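Local coordinates for histone deacetylase complex subunit SAP18 (PDB 4A6Q), which acts as a Sin3-associated corepressor that enhances SIN3-HDAC1-mediated transcriptional repression and is an auxiliary component of the splicing-dependent exon junction complex, at residues S119-L122 and Q123-K126. Sequence-based numbering, arbitrary orientation. Where two conformers were deposited one is given.
Sequences SMTL and QSQK
The selenomethionine side chain of Met-120 packs on the carboxamide of Gln-125, the two side chains crossing at about a right angle with SE 3.6 Å from Gln-125 CD. Its CG lies anti to the backbone N (chi1 175°), which sets the selenium beside that amide. Gln-125 folds back at chi2, and its NE2 donates a nearly straight hydrogen bond, 3.0 Å long, to Ser-124 OG, which lies close to the amide plane. Ser-124 OG in turn donates to Thr-121 O at 2.8 Å, making a chain of two hydrogen bonds. With an alanine at Gln-125, Ser-124 OG would probably lose its amide donor and the selenium of Met-120 the carboxamide packed against it. Thr-121 OG1 accepts the Ser-124 N-H at 3.0 Å, a side-chain to backbone bond at the start of the short 3-10 turn, which the Gln-125 N to Leu-122 O bond (3.0 Å) closes. Glu-17 OE1 ties Thr-121 OG1 to Gln-123 NE2, joining the turn to the N-terminal segment. The turn sits between strands 101-110 and 132-138 of the ubiquitin-like fold, Met-120 and Gln-125 against Ile-106 of the edge strand; backbone bonds pair Met-120 with Leu-66, at the start of helix 66-76, and Leu-122 with Ala-64 just before it.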
loop_
_atom_site.group_PDB
_atom_site.type_symbol
_atom_site.label_atom_id
_atom_site.label_comp_id
_atom_site.label_asym_id
_atom_site.label_seq_id
_atom_site.Cartn_x
_atom_site.Cartn_y
_atom_site.Cartn_z
ATOM N N SER A 119 -0.753 -7.710 9.031
ATOM C CA SER A 119 -1.512 -6.680 9.749
ATOM C C SER A 119 -0.970 -5.272 9.522
ATOM O O SER A 119 -1.372 -4.319 10.213
ATOM C CB SER A 119 -1.495 -6.972 11.249
ATOM O OG SER A 119 -0.190 -6.807 11.763
HETATM N N MSE A 120 -0.032 -5.129 8.607
HETATM C CA MSE A 120 0.463 -3.818 8.266
HETATM C C MSE A 120 -0.628 -2.944 7.655
HETATM O O MSE A 120 -1.298 -3.336 6.703
HETATM C CB MSE A 120 1.640 -3.935 7.294
HETATM C CG MSE A 120 2.121 -2.586 6.807
HETATM SE SE MSE A 120 3.565 -2.786 5.565
HETATM C CE MSE A 120 4.894 -3.398 6.788
ATOM N N THR A 121 -0.775 -1.729 8.183
ATOM C CA THR A 121 -1.852 -0.857 7.745
ATOM C C THR A 121 -1.380 0.272 6.870
ATOM O O THR A 121 -0.200 0.670 6.875
ATOM C CB THR A 121 -2.519 -0.172 8.953
ATOM O OG1 THR A 121 -1.550 0.599 9.637
ATOM C CG2 THR A 121 -3.128 -1.197 9.909
ATOM N N LEU A 122 -2.317 0.808 6.092
ATOM C CA LEU A 122 -2.011 2.014 5.326
ATOM C C LEU A 122 -1.460 3.136 6.208
ATOM O O LEU A 122 -0.438 3.773 5.868
ATOM C CB LEU A 122 -3.246 2.493 4.563
ATOM C CG LEU A 122 -3.816 1.537 3.508
ATOM C CD1 LEU A 122 -5.134 2.107 3.003
ATOM C CD2 LEU A 122 -2.887 1.289 2.332
ATOM N N GLN A 123 -2.091 3.385 7.340
ATOM C CA GLN A 123 -1.624 4.485 8.194
ATOM C C GLN A 123 -0.205 4.290 8.753
ATOM O O GLN A 123 0.552 5.268 8.891
ATOM C CB GLN A 123 -2.641 4.800 9.292
ATOM C CG GLN A 123 -2.815 3.657 10.284
ATOM C CD GLN A 123 -3.943 3.850 11.249
ATOM O OE1 GLN A 123 -4.681 4.848 11.175
ATOM N NE2 GLN A 123 -4.105 2.890 12.161
ATOM N N SER A 124 0.167 3.041 9.021
ATOM C CA SER A 124 1.501 2.760 9.543
ATOM C C SER A 124 2.572 3.149 8.528
ATOM O O SER A 124 3.721 3.418 8.891
ATOM C CB SER A 124 1.668 1.292 9.954
ATOM O OG SER A 124 1.711 0.413 8.842
ATOM N N GLN A 125 2.180 3.165 7.251
ATOM C CA GLN A 125 3.159 3.444 6.189
ATOM C C GLN A 125 3.039 4.877 5.665
ATOM O O GLN A 125 3.595 5.205 4.621
ATOM C CB GLN A 125 2.996 2.436 5.051
ATOM C CG GLN A 125 3.068 1.007 5.509
ATOM C CD GLN A 125 4.385 0.707 6.162
ATOM O OE1 GLN A 125 5.444 0.860 5.519
ATOM N NE2 GLN A 125 4.360 0.301 7.443
ATOM N N LYS A 126 2.304 5.714 6.397
ATOM C CA LYS A 126 2.048 7.121 6.052
ATOM C C LYS A 126 1.443 7.321 4.675
ATOM O O LYS A 126 1.726 8.288 3.973
ATOM C CB LYS A 126 3.307 7.932 6.241
ATOM C CG LYS A 126 3.840 7.687 7.621
ATOM C CD LYS A 126 4.009 8.940 8.338
ATOM C CE LYS A 126 5.296 9.483 7.907
ATOM N NZ LYS A 126 5.561 10.761 8.617
#